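Side-chain contacts in sesquisabinene B synthase 2 (Santalum album, PDB 6A2A), which probably cyclises farnesyl diphosphate to the sesquiterpene sesquisabinene B, as a magnesium- or manganese-dependent plant terpene synthase of the Tpsb subfamily: residues N37-E42 / Q552-L557; Q45-Q50 / F255-I260; E66-L71 / Y95-E100; M76-K81 / S109-D114. All blocks are in the same frame, centred on the assembly; numbering follows the deposited sequence.

Contact 1. Residues N37-E42 / Q552-L557; sequences NLWDYE and QGMSVL
Trp39 turns its CG to the side opposite its own carbonyl carbon (chi1 -65°), which sends the indole across to helix 552-557, where Met554, its chain bent at chi2, folds its thioether back to meet it. The result is a Met-aromatic contact of the edge-on kind: SD stands 4.7 Å from the centroid of the five-membered ring of Trp39 and 81° off the ring normal. From that position the sulfur also receives the indole N-H, a weak hydrogen bond of 3.6 Å from Trp39 NE1 to Met554 SD with an angle of 147° at the hydrogen. The six-membered half of the indole reaches further, to the helix backbone. Its CH2 lies 3.7 Å from Gly553 CA, and a side chain on that residue would run into the ring, so the glycine lets the indole come this close. Leu38 CB sits over the rim of one face of the indole, and Ile283 of helix 281-292 also packs on Trp39. All this fastens the N-terminal loop leading into helix 41-50 onto helix 546-558, the last helix of the all-helical terpene synthase fold. Just beyond, Asp40 is the N-cap of helix 41-50, its OD1 accepting weakly from Glu42 N. At the indole edge, Met554 CG lies in the ring plane, 4.0 Å from Trp39 CZ2, while the terminal CE comes to 3.3 Å from NE1.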
# COMPACT_ATOMS: atom_id res chain seq x y z
N ASN A 37 -19.66 -4.47 8.03
CA ASN A 37 -19.30 -5.42 7.02
C ASN A 37 -19.26 -6.80 7.64
O ASN A 37 -19.38 -6.96 8.82
CB ASN A 37 -17.96 -5.05 6.41
CG ASN A 37 -18.02 -3.74 5.66
OD1 ASN A 37 -18.89 -3.52 4.88
ND2 ASN A 37 -17.09 -2.89 5.93
N LEU A 38 -18.98 -7.81 6.84
CA LEU A 38 -18.95 -9.18 7.33
C LEU A 38 -17.98 -9.39 8.47
O LEU A 38 -18.27 -10.11 9.38
CB LEU A 38 -18.63 -10.13 6.19
CG LEU A 38 -19.66 -10.19 5.08
CD1 LEU A 38 -19.13 -11.03 3.96
CD2 LEU A 38 -20.97 -10.77 5.60
N TRP A 39 -16.82 -8.77 8.37
CA TRP A 39 -15.80 -8.76 9.38
C TRP A 39 -15.27 -7.34 9.44
O TRP A 39 -15.23 -6.67 8.49
CB TRP A 39 -14.68 -9.70 9.03
CG TRP A 39 -15.10 -11.09 9.00
CD1 TRP A 39 -15.22 -11.90 10.03
CD2 TRP A 39 -15.47 -11.84 7.85
NE1 TRP A 39 -15.64 -13.12 9.63
CE2 TRP A 39 -15.81 -13.10 8.28
CE3 TRP A 39 -15.55 -11.55 6.50
CZ2 TRP A 39 -16.23 -14.08 7.43
CZ3 TRP A 39 -15.95 -12.51 5.66
CH2 TRP A 39 -16.28 -13.76 6.11
N ASP A 40 -14.85 -6.90 10.60
CA ASP A 40 -14.31 -5.60 10.72
C ASP A 40 -12.88 -5.63 10.19
O ASP A 40 -12.24 -6.62 10.29
CB ASP A 40 -14.45 -5.14 12.17
CG ASP A 40 -13.20 -4.64 12.76
OD1 ASP A 40 -12.84 -3.47 12.50
OD2 ASP A 40 -12.57 -5.42 13.49
N TYR A 41 -12.41 -4.55 9.62
CA TYR A 41 -11.07 -4.54 9.04
C TYR A 41 -9.87 -4.80 9.97
O TYR A 41 -8.89 -5.34 9.52
CB TYR A 41 -10.83 -3.32 8.20
CG TYR A 41 -11.84 -3.14 7.09
CD1 TYR A 41 -12.05 -4.11 6.16
CD2 TYR A 41 -12.54 -1.98 6.96
CE1 TYR A 41 -12.95 -3.95 5.16
CE2 TYR A 41 -13.44 -1.82 5.98
CZ TYR A 41 -13.64 -2.81 5.08
OH TYR A 41 -14.54 -2.60 4.11
N GLU A 42 -9.97 -4.42 11.24
CA GLU A 42 -8.84 -4.64 12.18
C GLU A 42 -8.78 -6.14 12.47
O GLU A 42 -7.70 -6.71 12.63
CB GLU A 42 -8.98 -3.76 13.44
CG GLU A 42 -9.73 -4.40 14.62
CD GLU A 42 -9.55 -3.78 16.01
OE1 GLU A 42 -10.58 -3.38 16.63
OE2 GLU A 42 -8.40 -3.73 16.50
N GLN A 552 -18.87 -19.34 4.14
CA GLN A 552 -17.81 -19.71 3.20
C GLN A 552 -16.51 -18.96 3.54
O GLN A 552 -15.41 -19.54 3.50
CB GLN A 552 -18.26 -19.37 1.77
CG GLN A 552 -19.36 -20.24 1.25
CD GLN A 552 -19.08 -21.72 1.23
OE1 GLN A 552 -20.02 -22.49 1.24
NE2 GLN A 552 -17.82 -22.15 1.09
N GLY A 553 -16.60 -17.65 3.83
CA GLY A 553 -15.44 -16.87 4.24
C GLY A 553 -14.83 -17.39 5.52
O GLY A 553 -13.61 -17.42 5.64
N MET A 554 -15.67 -17.86 6.47
CA MET A 554 -15.16 -18.34 7.77
C MET A 554 -14.34 -19.61 7.52
O MET A 554 -13.25 -19.78 8.05
CB MET A 554 -16.29 -18.69 8.75
CG MET A 554 -16.98 -17.48 9.37
SD MET A 554 -15.86 -16.59 10.50
CE MET A 554 -17.02 -15.54 11.37
N SER A 555 -14.84 -20.49 6.68
CA SER A 555 -14.12 -21.77 6.56
C SER A 555 -12.91 -21.65 5.65
O SER A 555 -11.94 -22.42 5.79
CB SER A 555 -15.03 -22.87 6.12
OG SER A 555 -15.46 -22.63 4.82
N VAL A 556 -12.95 -20.74 4.66
CA VAL A 556 -11.87 -20.71 3.69
C VAL A 556 -10.80 -19.68 4.04
O VAL A 556 -9.65 -19.98 3.85
CB VAL A 556 -12.44 -20.56 2.27
CG1 VAL A 556 -11.36 -20.31 1.24
CG2 VAL A 556 -13.21 -21.84 1.96
N LEU A 557 -11.15 -18.55 4.67
CA LEU A 557 -10.19 -17.50 4.88
C LEU A 557 -9.82 -17.31 6.36
O LEU A 557 -8.65 -16.98 6.67
CB LEU A 557 -10.78 -16.22 4.31
CG LEU A 557 -9.95 -14.96 4.50
CD1 LEU A 557 -8.62 -15.05 3.77
CD2 LEU A 557 -10.72 -13.74 4.02

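Contact 2. Residues Q45-Q50 / F255-I260; sequences QSLGDQ and FHQKEI
Leu47 is the first residue of 45-50 to press on helix 255-260, lying across Gln257 at about a right angle: its CB is 3.9 Å from Gln257 CD, while its methyls CD1 and CD2 sit by CG and NE2 of the glutamine. Gln257 is extended beyond CG (chi2 175°), which carries its amide past the leucine; NE2 then probably donates to Leu557 O of helix 546-558. Gly48 comes next, at the closest backbone approach, its CA 5.0 Å from that of Lys258. Two waters fill in the polar contacts here. One accepts from Gly48 N and lies 2.7 Å from Gln257 O, to which it can donate; the other joins Gly48 O to Gln257 OE1, 2.8 Å from that amide oxygen. Helix 45-50 is kinked at this point, and the first water takes up the N-H that has no bond to the turn before. Beside it Lys258 NZ stays 4.1 Å from Gly48 O. A leucine in place of Gln257 would probably leave the second water without its amide partner and Leu557 O without its donor. This is a near-antiparallel helix pair bridged by water at a glycine: the two segments run at 150° with axes 7.6 Å apart, so helix 41-50, from the N-terminal terpene synthase domain, packs along helix 239-270, whose His256 and Glu259 face helices 281-292 and 299-321.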
# COMPACT_ATOMS: atom_id res chain seq x y z
N GLN A 45 -6.99 -7.75 9.51
CA GLN A 45 -5.60 -7.44 9.64
C GLN A 45 -4.97 -8.29 10.75
O GLN A 45 -3.79 -8.62 10.67
CB GLN A 45 -5.45 -5.94 9.84
CG GLN A 45 -5.84 -5.14 8.60
CD GLN A 45 -6.33 -3.76 8.91
OE1 GLN A 45 -6.18 -3.27 10.03
NE2 GLN A 45 -6.92 -3.10 7.93
N SER A 46 -5.74 -8.68 11.75
CA SER A 46 -5.19 -9.43 12.88
C SER A 46 -4.82 -10.86 12.47
O SER A 46 -3.98 -11.49 13.12
CB SER A 46 -6.15 -9.46 14.06
OG SER A 46 -7.10 -10.52 13.93
N LEU A 47 -5.47 -11.37 11.41
CA LEU A 47 -5.43 -12.80 11.05
C LEU A 47 -4.02 -13.25 10.68
O LEU A 47 -3.64 -14.36 11.05
CB LEU A 47 -6.34 -13.07 9.85
CG LEU A 47 -7.83 -13.17 10.12
CD1 LEU A 47 -8.56 -13.31 8.79
CD2 LEU A 47 -8.15 -14.32 11.06
N GLY A 48 -3.28 -12.44 9.92
CA GLY A 48 -1.88 -12.76 9.55
C GLY A 48 -1.11 -13.44 10.68
O GLY A 48 -0.56 -14.54 10.50
N ASP A 49 -1.08 -12.82 11.87
CA ASP A 49 -0.28 -13.35 13.00
C ASP A 49 -1.03 -14.25 14.01
O ASP A 49 -0.40 -14.95 14.80
CB ASP A 49 0.40 -12.19 13.72
CG ASP A 49 1.23 -11.34 12.77
OD1 ASP A 49 2.03 -11.90 12.00
OD2 ASP A 49 1.06 -10.10 12.79
N GLN A 50 -2.36 -14.21 13.97
CA GLN A 50 -3.23 -15.11 14.76
C GLN A 50 -2.98 -16.58 14.37
O GLN A 50 -3.03 -17.47 15.23
CB GLN A 50 -4.70 -14.71 14.55
CG GLN A 50 -5.72 -15.80 14.83
CD GLN A 50 -6.13 -15.91 16.28
OE1 GLN A 50 -5.58 -15.24 17.16
NE2 GLN A 50 -7.11 -16.76 16.54
N PHE A 255 -1.16 -17.35 3.51
CA PHE A 255 -0.86 -16.38 2.44
C PHE A 255 -2.11 -15.51 2.15
O PHE A 255 -1.98 -14.29 2.03
CB PHE A 255 -0.48 -17.02 1.11
CG PHE A 255 0.90 -17.59 1.02
CD1 PHE A 255 1.96 -16.80 0.60
CD2 PHE A 255 1.13 -18.94 1.30
CE1 PHE A 255 3.23 -17.34 0.48
CE2 PHE A 255 2.41 -19.47 1.20
CZ PHE A 255 3.45 -18.67 0.78
N HIS A 256 -3.26 -16.17 2.03
CA HIS A 256 -4.54 -15.40 1.83
C HIS A 256 -4.79 -14.40 2.96
O HIS A 256 -5.23 -13.25 2.73
CB HIS A 256 -5.71 -16.38 1.69
CG HIS A 256 -5.61 -17.24 0.48
ND1 HIS A 256 -6.36 -18.37 0.32
CD2 HIS A 256 -4.85 -17.10 -0.63
CE1 HIS A 256 -6.07 -18.92 -0.83
NE2 HIS A 256 -5.15 -18.15 -1.44
N GLN A 257 -4.56 -14.81 4.20
CA GLN A 257 -4.84 -13.93 5.32
C GLN A 257 -3.94 -12.69 5.24
O GLN A 257 -4.39 -11.59 5.61
CB GLN A 257 -4.66 -14.69 6.64
CG GLN A 257 -5.78 -15.68 6.89
CD GLN A 257 -5.55 -16.51 8.12
OE1 GLN A 257 -4.44 -16.55 8.64
NE2 GLN A 257 -6.61 -17.16 8.59
N LYS A 258 -2.69 -12.83 4.79
CA LYS A 258 -1.79 -11.69 4.66
C LYS A 258 -2.28 -10.74 3.55
O LYS A 258 -2.18 -9.52 3.64
CB LYS A 258 -0.34 -12.13 4.38
CG LYS A 258 0.37 -12.64 5.64
CD LYS A 258 1.67 -13.39 5.37
CE LYS A 258 2.02 -14.39 6.46
NZ LYS A 258 2.35 -13.72 7.74
N GLU A 259 -2.74 -11.35 2.48
CA GLU A 259 -3.29 -10.60 1.33
C GLU A 259 -4.49 -9.76 1.78
O GLU A 259 -4.58 -8.59 1.41
CB GLU A 259 -3.67 -11.54 0.18
CG GLU A 259 -2.50 -12.20 -0.51
CD GLU A 259 -2.87 -13.36 -1.38
OE1 GLU A 259 -4.12 -13.60 -1.55
OE2 GLU A 259 -1.95 -14.02 -1.87
N ILE A 260 -5.44 -10.34 2.53
CA ILE A 260 -6.65 -9.58 2.91
C ILE A 260 -6.24 -8.46 3.87
O ILE A 260 -6.87 -7.40 3.89
CB ILE A 260 -7.77 -10.48 3.47
CG1 ILE A 260 -9.09 -9.73 3.61
CG2 ILE A 260 -7.38 -11.14 4.77
CD1 ILE A 260 -9.53 -9.02 2.35
O HOH W 1 -4.08 -10.28 7.91
O HOH W 2 -1.72 -16.39 9.19

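Contact 3. Residues E66-L71 / Y95-E100; sequences EEVKSL and YQFETE
Val68 and Phe97 make the tightest apolar touch: CG1 of the valine sits over one face of the phenyl ring, 3.5 Å from Phe97 CZ. Lys69 meets the same ring at its edge, near its plane, with CG 3.7 Å from Phe97 CE1. Further out along its extended chain, the lysine lays CD beside the carboxylate of Glu100, 3.5 Å from OE2. The ammonium is 4.0 Å from that oxygen, too long for a salt bridge, and is instead paired one helical turn back, where Lys69 NZ bridges to Glu66 OE2 at 3.0 Å. Glu100 curls toward the lysine through a bend at chi2 (80°). The second shell sets the ring: Gln96 CB lies over the opposite face of Phe97, toward the rim, Lys65 and Ile72 of helix 55-73 touch it, and Val88 of helix 78-90 approaches from a third helix. Phe97 is also the N-cap residue of helix 98-110. Within the N-terminal helical domain, this contact binds the start of helix 98-110 to the C-terminal half of helix 55-73, with Val68 resting on Leu241 and Gln96 on Tyr244 of helix 239-270, and with helix 78-90 also touching Leu71 through Phe84.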
# COMPACT_ATOMS: atom_id res chain seq x y z
N GLU A 66 6.42 -35.02 -0.26
CA GLU A 66 7.21 -36.03 -0.95
C GLU A 66 6.54 -37.40 -0.80
O GLU A 66 6.57 -38.16 -1.74
CB GLU A 66 8.65 -36.04 -0.42
CG GLU A 66 9.52 -34.93 -0.99
CD GLU A 66 9.83 -35.09 -2.47
OE1 GLU A 66 10.31 -36.18 -2.86
OE2 GLU A 66 9.58 -34.13 -3.23
N GLU A 67 5.94 -37.70 0.34
CA GLU A 67 5.21 -38.97 0.52
C GLU A 67 4.04 -39.02 -0.45
O GLU A 67 3.80 -40.04 -1.02
CB GLU A 67 4.75 -39.19 1.96
CG GLU A 67 5.89 -39.55 2.90
CD GLU A 67 5.50 -39.63 4.36
OE1 GLU A 67 6.32 -39.23 5.22
OE2 GLU A 67 4.40 -40.09 4.65
N VAL A 68 3.35 -37.89 -0.70
CA VAL A 68 2.22 -37.92 -1.59
C VAL A 68 2.70 -38.03 -3.04
O VAL A 68 2.09 -38.66 -3.82
CB VAL A 68 1.31 -36.68 -1.35
CG1 VAL A 68 0.31 -36.52 -2.47
CG2 VAL A 68 0.61 -36.76 0.00
N LYS A 69 3.80 -37.41 -3.40
CA LYS A 69 4.34 -37.60 -4.73
C LYS A 69 4.58 -39.09 -4.99
O LYS A 69 4.34 -39.60 -6.07
CB LYS A 69 5.75 -37.01 -4.88
CG LYS A 69 5.87 -35.52 -5.08
CD LYS A 69 7.26 -35.15 -5.54
CE LYS A 69 7.55 -33.67 -5.41
NZ LYS A 69 8.85 -33.35 -6.02
N SER A 70 5.18 -39.71 -4.00
CA SER A 70 5.50 -41.14 -4.10
C SER A 70 4.24 -41.94 -4.38
O SER A 70 4.25 -42.80 -5.28
CB SER A 70 6.23 -41.62 -2.86
OG SER A 70 7.56 -41.14 -2.87
N LEU A 71 3.15 -41.62 -3.65
CA LEU A 71 1.86 -42.28 -3.82
C LEU A 71 1.33 -42.06 -5.24
O LEU A 71 0.85 -42.97 -5.86
CB LEU A 71 0.87 -41.76 -2.78
CG LEU A 71 1.18 -42.12 -1.33
CD1 LEU A 71 0.33 -41.30 -0.36
CD2 LEU A 71 0.92 -43.59 -1.10
N TYR A 95 -2.17 -28.35 -7.97
CA TYR A 95 -1.14 -27.33 -8.27
C TYR A 95 0.21 -27.72 -7.66
O TYR A 95 1.27 -27.25 -8.15
CB TYR A 95 -1.56 -25.94 -7.78
CG TYR A 95 -1.37 -25.71 -6.30
CD1 TYR A 95 -2.18 -26.32 -5.35
CD2 TYR A 95 -0.32 -24.94 -5.83
CE1 TYR A 95 -1.95 -26.16 -4.00
CE2 TYR A 95 -0.12 -24.72 -4.49
CZ TYR A 95 -0.90 -25.38 -3.57
OH TYR A 95 -0.65 -25.15 -2.25
N GLN A 96 0.21 -28.57 -6.62
CA GLN A 96 1.46 -29.07 -6.05
C GLN A 96 2.01 -30.31 -6.78
O GLN A 96 3.17 -30.65 -6.55
CB GLN A 96 1.28 -29.44 -4.57
CG GLN A 96 1.04 -28.29 -3.60
CD GLN A 96 2.29 -27.53 -3.25
OE1 GLN A 96 3.25 -27.54 -4.00
NE2 GLN A 96 2.24 -26.80 -2.15
N PHE A 97 1.27 -30.96 -7.66
CA PHE A 97 1.64 -32.28 -8.20
C PHE A 97 1.36 -32.30 -9.70
O PHE A 97 1.01 -33.30 -10.22
CB PHE A 97 0.89 -33.40 -7.46
CG PHE A 97 1.18 -33.42 -5.98
CD1 PHE A 97 2.44 -33.77 -5.50
CD2 PHE A 97 0.20 -33.12 -5.05
CE1 PHE A 97 2.73 -33.75 -4.15
CE2 PHE A 97 0.49 -33.12 -3.70
CZ PHE A 97 1.74 -33.46 -3.24
N GLU A 98 1.57 -31.18 -10.41
CA GLU A 98 1.09 -31.09 -11.77
C GLU A 98 1.80 -32.13 -12.67
O GLU A 98 1.17 -32.79 -13.49
CB GLU A 98 1.33 -29.69 -12.34
CG GLU A 98 0.45 -28.62 -11.70
CD GLU A 98 -1.00 -28.59 -12.14
OE1 GLU A 98 -1.44 -29.46 -12.93
OE2 GLU A 98 -1.72 -27.69 -11.64
N THR A 99 3.11 -32.22 -12.53
CA THR A 99 3.92 -33.17 -13.32
C THR A 99 3.47 -34.61 -13.04
O THR A 99 3.16 -35.36 -13.95
CB THR A 99 5.41 -32.95 -13.03
OG1 THR A 99 5.75 -31.75 -13.73
CG2 THR A 99 6.28 -34.10 -13.47
N GLU A 100 3.40 -34.95 -11.78
CA GLU A 100 3.12 -36.34 -11.39
C GLU A 100 1.69 -36.72 -11.78
O GLU A 100 1.45 -37.86 -12.20
CB GLU A 100 3.29 -36.53 -9.89
CG GLU A 100 4.70 -36.23 -9.40
CD GLU A 100 5.08 -34.78 -9.20
OE1 GLU A 100 4.22 -33.89 -9.43
OE2 GLU A 100 6.25 -34.54 -8.83

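Contact 4. Residues M76-K81 / S109-D114; sequences MEPLTK and SKYEND
The phenol ring of Tyr111 has the pyrrolidine of Pro78 squarely over one face, and Asn113 O lies in its plane at the edge. Pro78 CG stands 4.0 Å from the ring centroid and only 9° off the normal, a CH-pi contact almost directly above the centre, while CD leans toward the hydroxyl side, 3.8 Å from Tyr111 CE2. The side chains cross at about a right angle, and the proline presents CG and CD to the aromatic face. Tyr111 gets there because its CG is swung opposite the backbone N (chi1 -166°), throwing the phenol across to the start of helix 78-90. Its hydroxyl then reaches past the proline toward Glu77, the N-cap residue of that helix. The oxygens do not meet directly, Glu77 OE1 and Tyr111 OH being 4.3 Å apart, but one water spans them: it donates to OE1 at 2.9 Å and sits 2.5 Å from the tyrosine OH. Glu77 bends at chi2 (-57°), bringing its carboxylate round to that water. A serine instead of Pro78 would probably strip the ring face of its apolar cover and leave the phenol freer to tilt. Trp116, in the loop that follows, also touches Pro78, and its ring stands nearly perpendicular to that of Tyr111. The contact thus pins the loop leaving helix 98-110 to the N terminus of helix 78-90 in the N-terminal helical domain, with helix 121-133 packed against neighbouring Leu79 and Ser109.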
# COMPACT_ATOMS: atom_id res chain seq x y z
N MET A 76 -0.44 -48.69 -9.05
CA MET A 76 -1.76 -49.02 -8.59
C MET A 76 -2.52 -49.64 -9.74
O MET A 76 -2.13 -49.43 -10.89
CB MET A 76 -2.50 -47.75 -8.13
CG MET A 76 -1.82 -47.06 -7.00
SD MET A 76 -2.78 -45.60 -6.51
CE MET A 76 -1.71 -44.94 -5.24
N GLU A 77 -3.62 -50.35 -9.47
CA GLU A 77 -4.55 -50.67 -10.52
C GLU A 77 -5.03 -49.35 -11.15
O GLU A 77 -5.06 -48.32 -10.46
CB GLU A 77 -5.75 -51.45 -10.00
CG GLU A 77 -5.38 -52.81 -9.41
CD GLU A 77 -4.64 -53.71 -10.37
OE1 GLU A 77 -5.02 -53.78 -11.55
OE2 GLU A 77 -3.68 -54.35 -9.92
N PRO A 78 -5.33 -49.35 -12.46
CA PRO A 78 -5.62 -48.10 -13.17
C PRO A 78 -6.84 -47.35 -12.61
O PRO A 78 -6.81 -46.11 -12.52
CB PRO A 78 -5.95 -48.50 -14.60
CG PRO A 78 -6.18 -50.01 -14.51
CD PRO A 78 -5.19 -50.41 -13.45
N LEU A 79 -7.91 -48.06 -12.29
CA LEU A 79 -9.07 -47.34 -11.72
C LEU A 79 -8.66 -46.69 -10.40
O LEU A 79 -9.05 -45.55 -10.11
CB LEU A 79 -10.24 -48.29 -11.55
CG LEU A 79 -11.49 -47.64 -10.96
CD1 LEU A 79 -11.98 -46.51 -11.86
CD2 LEU A 79 -12.58 -48.68 -10.75
N THR A 80 -7.87 -47.41 -9.60
CA THR A 80 -7.48 -46.95 -8.30
C THR A 80 -6.61 -45.70 -8.47
O THR A 80 -6.73 -44.76 -7.73
CB THR A 80 -6.77 -48.07 -7.51
OG1 THR A 80 -7.72 -49.15 -7.40
CG2 THR A 80 -6.32 -47.63 -6.15
N LYS A 81 -5.73 -45.69 -9.47
CA LYS A 81 -4.89 -44.53 -9.70
C LYS A 81 -5.78 -43.35 -10.16
O LYS A 81 -5.54 -42.25 -9.71
CB LYS A 81 -3.80 -44.86 -10.73
CG LYS A 81 -2.81 -43.73 -11.04
CD LYS A 81 -2.11 -43.11 -9.83
CE LYS A 81 -1.19 -44.03 -9.06
NZ LYS A 81 0.08 -44.27 -9.78
N SER A 109 -3.57 -43.65 -19.77
CA SER A 109 -4.13 -43.65 -21.12
C SER A 109 -3.42 -44.73 -21.97
O SER A 109 -3.97 -45.14 -22.97
CB SER A 109 -4.08 -42.28 -21.79
OG SER A 109 -2.76 -41.96 -22.16
N LYS A 110 -2.26 -45.17 -21.52
CA LYS A 110 -1.38 -46.14 -22.25
C LYS A 110 -1.57 -47.58 -21.74
O LYS A 110 -1.00 -48.52 -22.30
CB LYS A 110 0.09 -45.74 -22.05
CG LYS A 110 0.56 -44.50 -22.78
CD LYS A 110 -0.31 -44.11 -23.96
CE LYS A 110 0.46 -43.74 -25.20
NZ LYS A 110 0.68 -42.27 -25.31
N TYR A 111 -2.28 -47.78 -20.63
CA TYR A 111 -2.59 -49.12 -20.13
C TYR A 111 -3.31 -49.90 -21.23
O TYR A 111 -4.34 -49.47 -21.73
CB TYR A 111 -3.45 -49.01 -18.87
CG TYR A 111 -3.57 -50.27 -18.06
CD1 TYR A 111 -4.57 -51.19 -18.32
CD2 TYR A 111 -2.73 -50.50 -16.99
CE1 TYR A 111 -4.69 -52.35 -17.56
CE2 TYR A 111 -2.84 -51.64 -16.22
CZ TYR A 111 -3.83 -52.57 -16.50
OH TYR A 111 -3.93 -53.69 -15.72
N GLU A 112 -2.78 -51.05 -21.60
CA GLU A 112 -3.13 -51.65 -22.91
C GLU A 112 -4.47 -52.37 -22.82
O GLU A 112 -5.28 -52.28 -23.74
CB GLU A 112 -1.98 -52.55 -23.37
CG GLU A 112 -0.61 -51.96 -23.05
CD GLU A 112 0.55 -52.37 -23.95
OE1 GLU A 112 1.20 -53.38 -23.63
OE2 GLU A 112 0.81 -51.65 -24.94
N ASN A 113 -4.73 -53.04 -21.70
CA ASN A 113 -5.95 -53.82 -21.60
C ASN A 113 -7.06 -52.95 -20.99
O ASN A 113 -6.86 -52.39 -19.94
CB ASN A 113 -5.72 -55.08 -20.76
CG ASN A 113 -6.88 -56.04 -20.88
OD1 ASN A 113 -7.98 -55.74 -20.44
ND2 ASN A 113 -6.66 -57.18 -21.52
N ASP A 114 -8.19 -52.87 -21.67
CA ASP A 114 -9.30 -52.02 -21.27
C ASP A 114 -10.34 -52.76 -20.41
O ASP A 114 -11.38 -52.20 -20.08
CB ASP A 114 -10.00 -51.52 -22.53
CG ASP A 114 -9.17 -50.49 -23.29
OD1 ASP A 114 -8.38 -49.77 -22.68
OD2 ASP A 114 -9.32 -50.42 -24.53
O HOH W 3 -2.86 -53.72 -13.46

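Starting at the N terminus, contact 1 ties residues 37-42 to helix 546-558 near the C terminus, closing a loop of some 500 residues that holds the other three contacts. Contact 2 follows at once on helix 41-50 and closes a shorter loop onto helix 239-270; it touches contact 1 through Leu557 and Gln257. Contacts 3 and 4 both lie within that second loop and in the N-terminal helical domain. Their segments alternate along the chain, so the two loops cross, and they touch where Met76 CE packs on Leu71 O. Together they join helices 55-73, 78-90 and 98-110.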